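Local coordinates for uncharacterized protein YLR301W (PDB 3RBY), which is of unknown function and not essential, but interacts with the protein HRR25 and may interact with SEC72, at residues 35-40 with 53-58; 49-54 with 207-212; 80-85 with 192-197. All blocks are in the same frame, centred on the assembly; numbering follows the deposited sequence.

Contact 1 (35-40 with 53-58); sequences SLRPFV and WAFAGT
Ser35 and Phe55 form an antiparallel hydrogen-bonded pair, and strands 35-38 and 53-57 run side by side with their axes 5.1 Å apart at closest approach and 171° between their directions. They are neighbours in the large antiparallel sheet of this beta-barrel protein. Ser35 N gives a bond of 2.8 Å to Phe55 O, and Phe55 N returns a longer one to Ser35 O. One step on, Leu36 and Ala54 make a non-hydrogen-bonded pair, where the Ala54 CA hydrogen points at Ser35 O. On the face of these two residues Leu36 CD2 reaches Ala54 CB, and Phe194 of strand 192-199 packs on both side chains.

The other face holds Ser35 and Phe55. Ser35 CB sits over the Phe55 ring, 3.8 Å from its centroid, in a CH-pi contact. The Arg37 chain stretches alongside Trp53, and Arg37 NH1 nears the indole edge at Trp53 CE3. The guanidinium is turned 58° from the Phe55 ring; Arg37 NH2 meets the ring edge, 3.3 Å from Phe55 CE1, and CE1 lies over one guanidinium face. A hydrogen bond also links Ser35 OG and Ser25 OG. Arg37 NH1 makes a salt bridge to Glu128. This bridge and two bonds to one oxygen help hold the guanidinium in place: Arg37 NE and Arg37 NH2 both donate to Ser35 OG, which lies in the guanidinium plane, at 3.0 and 3.1 Å.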
loop_
_atom_site.group_PDB
_atom_site.type_symbol
_atom_site.label_atom_id
_atom_site.label_comp_id
_atom_site.label_asym_id
_atom_site.label_seq_id
_atom_site.Cartn_x
_atom_site.Cartn_y
_atom_site.Cartn_z
ATOM N N SER A 35 -14.382 -10.543 3.967
ATOM C CA SER A 35 -13.176 -9.904 4.466
ATOM C C SER A 35 -12.530 -10.781 5.541
ATOM O O SER A 35 -13.103 -10.955 6.620
ATOM C CB SER A 35 -13.490 -8.503 5.015
ATOM O OG SER A 35 -12.305 -7.785 5.332
ATOM N N LEU A 36 -11.360 -11.357 5.236
ATOM C CA LEU A 36 -10.630 -12.204 6.188
ATOM C C LEU A 36 -9.478 -11.397 6.772
ATOM O O LEU A 36 -8.745 -10.732 6.024
ATOM C CB LEU A 36 -10.114 -13.480 5.519
ATOM C CG LEU A 36 -11.223 -14.338 4.907
ATOM C CD1 LEU A 36 -10.670 -15.633 4.292
ATOM C CD2 LEU A 36 -12.294 -14.639 5.962
ATOM N N ARG A 37 -9.331 -11.421 8.100
ATOM C CA ARG A 37 -8.345 -10.548 8.763
ATOM C C ARG A 37 -7.376 -11.305 9.680
ATOM O O ARG A 37 -7.255 -10.998 10.868
ATOM C CB ARG A 37 -9.066 -9.403 9.492
ATOM C CG ARG A 37 -10.160 -8.755 8.588
ATOM C CD ARG A 37 -10.672 -7.382 9.046
ATOM N NE ARG A 37 -11.454 -6.770 7.975
ATOM C CZ ARG A 37 -11.980 -5.547 7.988
ATOM N NH1 ARG A 37 -11.830 -4.757 9.041
ATOM N NH2 ARG A 37 -12.655 -5.109 6.925
ATOM N N PRO A 38 -6.660 -12.288 9.117
ATOM C CA PRO A 38 -5.733 -13.098 9.925
ATOM C C PRO A 38 -4.621 -12.220 10.487
ATOM O O PRO A 38 -4.133 -11.353 9.763
ATOM C CB PRO A 38 -5.156 -14.089 8.904
ATOM C CG PRO A 38 -5.241 -13.353 7.591
ATOM C CD PRO A 38 -6.470 -12.487 7.669
ATOM N N PHE A 39 -4.245 -12.409 11.751
ATOM C CA PHE A 39 -3.064 -11.728 12.298
ATOM C C PHE A 39 -1.801 -12.193 11.585
ATOM O O PHE A 39 -1.725 -13.352 11.143
ATOM C CB PHE A 39 -2.899 -12.046 13.781
ATOM C CG PHE A 39 -3.980 -11.491 14.644
ATOM C CD1 PHE A 39 -4.835 -12.337 15.337
ATOM C CD2 PHE A 39 -4.141 -10.116 14.766
ATOM C CE1 PHE A 39 -5.831 -11.806 16.151
ATOM C CE2 PHE A 39 -5.129 -9.578 15.561
ATOM C CZ PHE A 39 -5.976 -10.414 16.260
ATOM N N VAL A 40 -0.808 -11.309 11.486
ATOM C CA VAL A 40 0.479 -11.687 10.887
ATOM C C VAL A 40 1.356 -12.378 11.926
ATOM O O VAL A 40 1.974 -13.424 11.647
ATOM C CB VAL A 40 1.237 -10.482 10.322
ATOM C CG1 VAL A 40 2.604 -10.921 9.832
ATOM C CG2 VAL A 40 0.436 -9.833 9.183
ATOM N N TRP A 53 -10.648 -10.371 12.991
ATOM C CA TRP A 53 -12.072 -10.407 12.682
ATOM C C TRP A 53 -12.307 -11.010 11.299
ATOM O O TRP A 53 -11.364 -11.231 10.540
ATOM C CB TRP A 53 -12.579 -8.964 12.717
ATOM C CG TRP A 53 -14.071 -8.850 12.665
ATOM C CD1 TRP A 53 -14.978 -9.751 13.141
ATOM C CD2 TRP A 53 -14.831 -7.773 12.104
ATOM N NE1 TRP A 53 -16.255 -9.302 12.913
ATOM C CE2 TRP A 53 -16.192 -8.089 12.278
ATOM C CE3 TRP A 53 -14.493 -6.572 11.473
ATOM C CZ2 TRP A 53 -17.215 -7.250 11.842
ATOM C CZ3 TRP A 53 -15.509 -5.740 11.043
ATOM C CH2 TRP A 53 -16.854 -6.082 11.229
ATOM N N ALA A 54 -13.569 -11.274 10.980
ATOM C CA ALA A 54 -13.938 -11.842 9.688
ATOM C C ALA A 54 -15.432 -11.669 9.445
ATOM O O ALA A 54 -16.241 -11.867 10.351
ATOM C CB ALA A 54 -13.552 -13.309 9.621
ATOM N N PHE A 55 -15.798 -11.299 8.221
ATOM C CA PHE A 55 -17.199 -11.084 7.893
ATOM C C PHE A 55 -17.434 -11.279 6.404
ATOM O O PHE A 55 -16.489 -11.298 5.606
ATOM C CB PHE A 55 -17.692 -9.704 8.360
ATOM C CG PHE A 55 -17.028 -8.523 7.673
ATOM C CD1 PHE A 55 -16.061 -7.764 8.338
ATOM C CD2 PHE A 55 -17.399 -8.140 6.387
ATOM C CE1 PHE A 55 -15.459 -6.653 7.725
ATOM C CE2 PHE A 55 -16.809 -7.023 5.766
ATOM C CZ PHE A 55 -15.836 -6.282 6.439
ATOM N N ALA A 56 -18.701 -11.450 6.045
ATOM C CA ALA A 56 -19.082 -11.680 4.661
ATOM C C ALA A 56 -20.579 -11.430 4.517
ATOM O O ALA A 56 -21.323 -11.433 5.508
ATOM C CB ALA A 56 -18.725 -13.100 4.233
ATOM N N GLY A 57 -21.022 -11.199 3.292
ATOM C CA GLY A 57 -22.437 -11.025 3.041
ATOM C C GLY A 57 -22.649 -11.085 1.553
ATOM O O GLY A 57 -21.758 -10.721 0.774
ATOM N N THR A 58 -23.821 -11.564 1.154
ATOM C CA THR A 58 -24.242 -11.505 -0.245
ATOM C C THR A 58 -24.647 -10.066 -0.551
ATOM O O THR A 58 -24.765 -9.246 0.373
ATOM C CB THR A 58 -25.371 -12.520 -0.507
ATOM O OG1 THR A 58 -26.333 -12.419 0.551
ATOM C CG2 THR A 58 -24.787 -13.968 -0.511
#

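Contact 2 (49-54 with 207-212); sequences FPFEWA and FLLSYG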
loop_
_atom_site.group_PDB
_atom_site.type_symbol
_atom_site.label_atom_id
_atom_site.label_comp_id
_atom_site.label_asym_id
_atom_site.label_seq_id
_atom_site.Cartn_x
_atom_site.Cartn_y
_atom_site.Cartn_z
ATOM N N PHE A 49 -7.570 -18.783 17.556
ATOM C CA PHE A 49 -8.374 -18.092 16.538
ATOM C C PHE A 49 -7.603 -16.903 15.971
ATOM O O PHE A 49 -7.833 -15.760 16.381
ATOM C CB PHE A 49 -9.672 -17.587 17.163
ATOM C CG PHE A 49 -10.650 -17.047 16.166
ATOM C CD1 PHE A 49 -11.193 -17.883 15.203
ATOM C CD2 PHE A 49 -11.034 -15.712 16.195
ATOM C CE1 PHE A 49 -12.097 -17.397 14.271
ATOM C CE2 PHE A 49 -11.946 -15.215 15.275
ATOM C CZ PHE A 49 -12.480 -16.058 14.308
ATOM N N PRO A 50 -6.664 -17.202 15.077
ATOM C CA PRO A 50 -5.707 -16.220 14.559
ATOM C C PRO A 50 -6.331 -15.234 13.584
ATOM O O PRO A 50 -5.856 -15.087 12.459
ATOM C CB PRO A 50 -4.677 -17.090 13.834
ATOM C CG PRO A 50 -5.442 -18.294 13.415
ATOM C CD PRO A 50 -6.447 -18.543 14.504
ATOM N N PHE A 51 -7.386 -14.563 14.026
ATOM C CA PHE A 51 -8.028 -13.528 13.219
ATOM C C PHE A 51 -8.441 -12.372 14.099
ATOM O O PHE A 51 -8.977 -12.586 15.198
ATOM C CB PHE A 51 -9.292 -14.073 12.563
ATOM C CG PHE A 51 -9.056 -15.270 11.694
ATOM C CD1 PHE A 51 -9.196 -16.559 12.200
ATOM C CD2 PHE A 51 -8.704 -15.109 10.368
ATOM C CE1 PHE A 51 -8.983 -17.664 11.389
ATOM C CE2 PHE A 51 -8.492 -16.206 9.552
ATOM C CZ PHE A 51 -8.625 -17.489 10.061
ATOM N N GLU A 52 -8.232 -11.155 13.612
ATOM C CA GLU A 52 -8.670 -9.964 14.320
ATOM C C GLU A 52 -10.185 -9.929 14.156
ATOM O O GLU A 52 -10.913 -9.519 15.060
ATOM C CB GLU A 52 -7.905 -8.737 13.828
ATOM C CG GLU A 52 -8.607 -7.417 14.095
ATOM C CD GLU A 52 -7.909 -6.244 13.434
ATOM O OE1 GLU A 52 -8.397 -5.776 12.385
ATOM O OE2 GLU A 52 -6.872 -5.793 13.962
ATOM N N TRP A 53 -10.648 -10.371 12.991
ATOM C CA TRP A 53 -12.072 -10.407 12.682
ATOM C C TRP A 53 -12.307 -11.010 11.299
ATOM O O TRP A 53 -11.364 -11.231 10.540
ATOM C CB TRP A 53 -12.579 -8.964 12.717
ATOM C CG TRP A 53 -14.071 -8.850 12.665
ATOM C CD1 TRP A 53 -14.978 -9.751 13.141
ATOM C CD2 TRP A 53 -14.831 -7.773 12.104
ATOM N NE1 TRP A 53 -16.255 -9.302 12.913
ATOM C CE2 TRP A 53 -16.192 -8.089 12.278
ATOM C CE3 TRP A 53 -14.493 -6.572 11.473
ATOM C CZ2 TRP A 53 -17.215 -7.250 11.842
ATOM C CZ3 TRP A 53 -15.509 -5.740 11.043
ATOM C CH2 TRP A 53 -16.854 -6.082 11.229
ATOM N N ALA A 54 -13.569 -11.274 10.980
ATOM C CA ALA A 54 -13.938 -11.842 9.688
ATOM C C ALA A 54 -15.432 -11.669 9.445
ATOM O O ALA A 54 -16.241 -11.867 10.351
ATOM C CB ALA A 54 -13.552 -13.309 9.621
ATOM N N PHE A 207 -2.521 -22.745 -0.564
ATOM C CA PHE A 207 -3.252 -22.237 0.602
ATOM C C PHE A 207 -2.435 -21.229 1.361
ATOM O O PHE A 207 -1.452 -21.584 2.007
ATOM C CB PHE A 207 -3.626 -23.385 1.555
ATOM C CG PHE A 207 -4.723 -24.272 1.031
ATOM C CD1 PHE A 207 -6.060 -23.943 1.237
ATOM C CD2 PHE A 207 -4.425 -25.424 0.316
ATOM C CE1 PHE A 207 -7.085 -24.757 0.741
ATOM C CE2 PHE A 207 -5.442 -26.240 -0.186
ATOM C CZ PHE A 207 -6.772 -25.906 0.028
ATOM N N LEU A 208 -2.842 -19.973 1.312
ATOM C CA LEU A 208 -2.167 -18.940 2.081
ATOM C C LEU A 208 -2.622 -19.021 3.528
ATOM O O LEU A 208 -1.934 -18.574 4.452
ATOM C CB LEU A 208 -2.503 -17.566 1.515
ATOM C CG LEU A 208 -2.101 -17.345 0.061
ATOM C CD1 LEU A 208 -2.217 -15.868 -0.285
ATOM C CD2 LEU A 208 -0.676 -17.861 -0.212
ATOM N N LEU A 209 -3.801 -19.599 3.709
ATOM C CA LEU A 209 -4.435 -19.665 5.007
ATOM C C LEU A 209 -5.552 -20.704 4.928
ATOM O O LEU A 209 -6.190 -20.883 3.877
ATOM C CB LEU A 209 -4.945 -18.280 5.379
ATOM C CG LEU A 209 -6.070 -18.018 6.365
ATOM C CD1 LEU A 209 -6.309 -16.521 6.352
ATOM C CD2 LEU A 209 -7.348 -18.737 5.969
ATOM N N SER A 210 -5.738 -21.426 6.026
ATOM C CA SER A 210 -6.699 -22.517 6.091
ATOM C C SER A 210 -7.006 -22.826 7.546
ATOM O O SER A 210 -6.169 -23.361 8.273
ATOM C CB SER A 210 -6.149 -23.760 5.390
ATOM O OG SER A 210 -6.963 -24.891 5.646
ATOM N N TYR A 211 -8.215 -22.476 7.966
ATOM C CA TYR A 211 -8.620 -22.600 9.350
ATOM C C TYR A 211 -9.896 -23.423 9.456
ATOM O O TYR A 211 -10.882 -23.137 8.769
ATOM C CB TYR A 211 -8.851 -21.219 9.947
ATOM C CG TYR A 211 -9.256 -21.263 11.394
ATOM C CD1 TYR A 211 -10.579 -21.451 11.751
ATOM C CD2 TYR A 211 -8.314 -21.128 12.410
ATOM C CE1 TYR A 211 -10.965 -21.495 13.074
ATOM C CE2 TYR A 211 -8.689 -21.170 13.752
ATOM C CZ TYR A 211 -10.022 -21.357 14.079
ATOM O OH TYR A 211 -10.418 -21.395 15.408
ATOM N N GLY A 212 -9.877 -24.447 10.303
ATOM C CA GLY A 212 -11.076 -25.228 10.564
ATOM C C GLY A 212 -10.953 -26.654 10.056
ATOM O O GLY A 212 -10.113 -26.960 9.200
#
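Phe51 and Phe49 both turn a ring edge toward the face of Tyr211, and the three residues form an aromatic cluster. No hydrogen bond links segments 49-54 and 207-212, so side-chain packing carries the contact. The Phe51 pair is edge-to-face, with centroids 5.3 Å apart and planes at 82°. Phe51 CE1 stands over the Tyr211 ring, displaced toward its rim, 3.6 Å from Tyr211 CG. The Phe49 pair is an offset edge-to-face stack with centroids 5.7 Å apart. Here Phe49 CD1 meets the phenol end, 3.6 Å from Tyr211 OH, which lies at the edge of the Phe49 ring. With CG anti to the backbone N (chi1 -179°), Tyr211 extends from its strand to meet both rings.

Aliphatic groups packed on the rings complete the contact. Pro50 CD comes 3.5 Å from Tyr211 CE2. Pro50 is the centre of an inverse gamma turn, closed by a bond of 2.7 Å from Phe51 N to Phe49 O. Leu209 points back at Phe51, and its CD1 touches the ring edge at Phe51 CE2.

The polar end of Tyr211 is hydrogen-bonded to the backbone O of Ser48. The cluster lies between strand 51-57 of the ten-stranded sheet and strand 205-211 of the seven-stranded one. Around it, Phe194 of strand 192-199 packs against Phe51, Pro38 of strand 33-38 touches both Phe51 and Leu209, and Thr82 of helix 82-86 touches Phe49.

Contact 3 (80-85 with 192-197); sequences LDTNVY and LNFIRL
Leu192 lays its CD2 methyl over the centre of the Tyr85 ring, 3.7 Å from the centroid and 13° off the ring normal. This is a CH-pi contact over the face. The two side chains run antiparallel alongside one another. Tyr85 OH is hydrogen-bonded to the backbone O of Gln183, which holds the far end of the ring. The other methyl, Leu192 CD1, meets Thr82 CG2 at 4.1 Å.

Phe194 offers its ring edge instead. Thr82 CG2 lies 3.8 Å from Phe194 CZ, and Leu80 CD1 lies 3.9 Å from Phe194 CE1, in the plane of the ring. With OG1 between the backbone N and the carbonyl carbon (chi1 56°), the Thr82 methyl is turned at both Leu192 and Phe194. The contact is apolar, and no hydrogen bond joins the two segments.

The chain passes from strand 80-81 into a short helix at Asp81, the N-cap residue. Asp81 OD1 takes a weak capping bond from Asn83 N, and Tyr85 N hydrogen-bonds back to Asp81 O at 2.8 Å. Asp81 OD1 also accepts from Trp53 NE1, which ties the cap to strand 51-57. Phe180 of strand 176-183 lies against both Leu80 and Phe194. The packing is that of a hydrophobic core between two antiparallel sheets: strand 80-81, at the margin of one, and the short helix after it meet strand 192-199 of the other.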
loop_
_atom_site.group_PDB
_atom_site.type_symbol
_atom_site.label_atom_id
_atom_site.label_comp_id
_atom_site.label_asym_id
_atom_site.label_seq_id
_atom_site.Cartn_x
_atom_site.Cartn_y
_atom_site.Cartn_z
ATOM N N LEU A 80 -22.127 -13.155 7.781
ATOM C CA LEU A 80 -21.107 -13.663 8.695
ATOM C C LEU A 80 -20.553 -12.503 9.515
ATOM O O LEU A 80 -20.142 -11.491 8.951
ATOM C CB LEU A 80 -19.959 -14.286 7.888
ATOM C CG LEU A 80 -18.946 -15.256 8.508
ATOM C CD1 LEU A 80 -17.537 -14.926 8.014
ATOM C CD2 LEU A 80 -19.001 -15.260 10.026
ATOM N N ASP A 81 -20.546 -12.650 10.838
ATOM C CA ASP A 81 -19.827 -11.731 11.730
ATOM C C ASP A 81 -19.285 -12.532 12.917
ATOM O O ASP A 81 -20.032 -12.853 13.847
ATOM C CB ASP A 81 -20.744 -10.621 12.223
ATOM C CG ASP A 81 -20.038 -9.640 13.142
ATOM O OD1 ASP A 81 -18.979 -9.995 13.711
ATOM O OD2 ASP A 81 -20.555 -8.507 13.310
ATOM N N THR A 82 -17.999 -12.874 12.891
ATOM C CA THR A 82 -17.468 -13.772 13.916
ATOM C C THR A 82 -17.726 -13.248 15.332
ATOM O O THR A 82 -17.814 -14.025 16.285
ATOM C CB THR A 82 -15.966 -14.077 13.722
ATOM O OG1 THR A 82 -15.219 -12.849 13.690
ATOM C CG2 THR A 82 -15.738 -14.872 12.433
ATOM N N ASN A 83 -17.857 -11.935 15.471
ATOM C CA ASN A 83 -18.254 -11.377 16.758
ATOM C C ASN A 83 -19.593 -11.951 17.206
ATOM O O ASN A 83 -19.688 -12.549 18.275
ATOM C CB ASN A 83 -18.340 -9.846 16.709
ATOM C CG ASN A 83 -16.979 -9.183 16.527
ATOM O OD1 ASN A 83 -15.925 -9.764 16.845
ATOM N ND2 ASN A 83 -16.996 -7.947 16.019
ATOM N N VAL A 84 -20.630 -11.775 16.390
ATOM C CA VAL A 84 -21.937 -12.291 16.777
ATOM C C VAL A 84 -21.929 -13.814 16.806
ATOM O O VAL A 84 -22.567 -14.427 17.658
ATOM C CB VAL A 84 -23.115 -11.763 15.899
ATOM C CG1 VAL A 84 -22.727 -10.495 15.155
ATOM C CG2 VAL A 84 -23.611 -12.840 14.952
ATOM N N TYR A 85 -21.208 -14.432 15.884
ATOM C CA TYR A 85 -21.132 -15.886 15.884
ATOM C C TYR A 85 -20.576 -16.394 17.202
ATOM O O TYR A 85 -21.122 -17.316 17.790
ATOM C CB TYR A 85 -20.237 -16.391 14.753
ATOM C CG TYR A 85 -20.311 -17.886 14.562
ATOM C CD1 TYR A 85 -19.479 -18.738 15.272
ATOM C CD2 TYR A 85 -21.221 -18.447 13.672
ATOM C CE1 TYR A 85 -19.545 -20.113 15.098
ATOM C CE2 TYR A 85 -21.294 -19.818 13.482
ATOM C CZ TYR A 85 -20.457 -20.648 14.201
ATOM O OH TYR A 85 -20.529 -22.010 14.009
ATOM N N LEU A 192 -16.207 -22.794 12.906
ATOM C CA LEU A 192 -15.708 -21.944 11.807
ATOM C C LEU A 192 -14.669 -22.580 10.871
ATOM O O LEU A 192 -13.803 -23.346 11.302
ATOM C CB LEU A 192 -15.179 -20.620 12.343
ATOM C CG LEU A 192 -16.182 -19.829 13.183
ATOM C CD1 LEU A 192 -15.494 -18.709 13.960
ATOM C CD2 LEU A 192 -17.324 -19.290 12.320
ATOM N N ASN A 193 -14.782 -22.247 9.583
ATOM C CA ASN A 193 -13.794 -22.608 8.562
ATOM C C ASN A 193 -13.536 -21.442 7.589
ATOM O O ASN A 193 -14.477 -20.763 7.159
ATOM C CB ASN A 193 -14.226 -23.854 7.777
ATOM C CG ASN A 193 -14.604 -25.016 8.679
ATOM O OD1 ASN A 193 -13.789 -25.914 8.941
ATOM N ND2 ASN A 193 -15.855 -25.017 9.144
ATOM N N PHE A 194 -12.263 -21.194 7.268
ATOM C CA PHE A 194 -11.908 -20.161 6.300
ATOM C C PHE A 194 -10.808 -20.675 5.395
ATOM O O PHE A 194 -10.006 -21.516 5.793
ATOM C CB PHE A 194 -11.399 -18.891 6.982
ATOM C CG PHE A 194 -12.343 -18.319 7.999
ATOM C CD1 PHE A 194 -13.479 -17.615 7.604
ATOM C CD2 PHE A 194 -12.086 -18.470 9.362
ATOM C CE1 PHE A 194 -14.355 -17.077 8.552
ATOM C CE2 PHE A 194 -12.952 -17.938 10.317
ATOM C CZ PHE A 194 -14.091 -17.239 9.914
ATOM N N ILE A 195 -10.761 -20.161 4.177
ATOM C CA ILE A 195 -9.626 -20.424 3.316
ATOM C C ILE A 195 -9.269 -19.176 2.526
ATOM O O ILE A 195 -10.146 -18.360 2.181
ATOM C CB ILE A 195 -9.912 -21.552 2.339
ATOM C CG1 ILE A 195 -11.163 -21.219 1.533
ATOM C CG2 ILE A 195 -10.103 -22.860 3.091
ATOM C CD1 ILE A 195 -11.241 -21.957 0.207
ATOM N N ARG A 196 -7.973 -19.025 2.283
ATOM C CA ARG A 196 -7.470 -18.048 1.343
ATOM C C ARG A 196 -6.604 -18.853 0.397
ATOM O O ARG A 196 -5.631 -19.484 0.815
ATOM C CB ARG A 196 -6.643 -16.984 2.045
ATOM C CG ARG A 196 -7.168 -15.589 1.838
ATOM C CD ARG A 196 -6.079 -14.647 1.417
ATOM N NE ARG A 196 -5.307 -14.167 2.547
ATOM C CZ ARG A 196 -5.691 -13.232 3.421
ATOM N NH1 ARG A 196 -4.862 -12.887 4.393
ATOM N NH2 ARG A 196 -6.874 -12.639 3.349
ATOM N N LEU A 197 -6.996 -18.877 -0.867
ATOM C CA LEU A 197 -6.357 -19.741 -1.837
ATOM C C LEU A 197 -5.818 -18.864 -2.954
ATOM O O LEU A 197 -6.461 -17.882 -3.331
ATOM C CB LEU A 197 -7.396 -20.696 -2.412
ATOM C CG LEU A 197 -7.286 -22.206 -2.252
ATOM C CD1 LEU A 197 -8.364 -22.829 -3.118
ATOM C CD2 LEU A 197 -5.899 -22.733 -2.648
#

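The three contacts lie close together. The centres of contact 1 and contact 3 are about 6 Å apart. The centre of contact 2 is about 8 Å from each of the others. Contact 1 is a pairing within the large antiparallel sheet. Strand 51-57 serves contacts 1 and 2, and it also pairs with strand 80-81 of contact 3. On the other side, strands 192-199 and 205-211 are neighbours in the seven-stranded sheet. In sequence, both segments of contact 1 come before those of contact 3, and both segments of contact 3 fall between the two of contact 2. Contacts 2 and 3 pack the two sheets together, while contact 1 joins two strands of one of them.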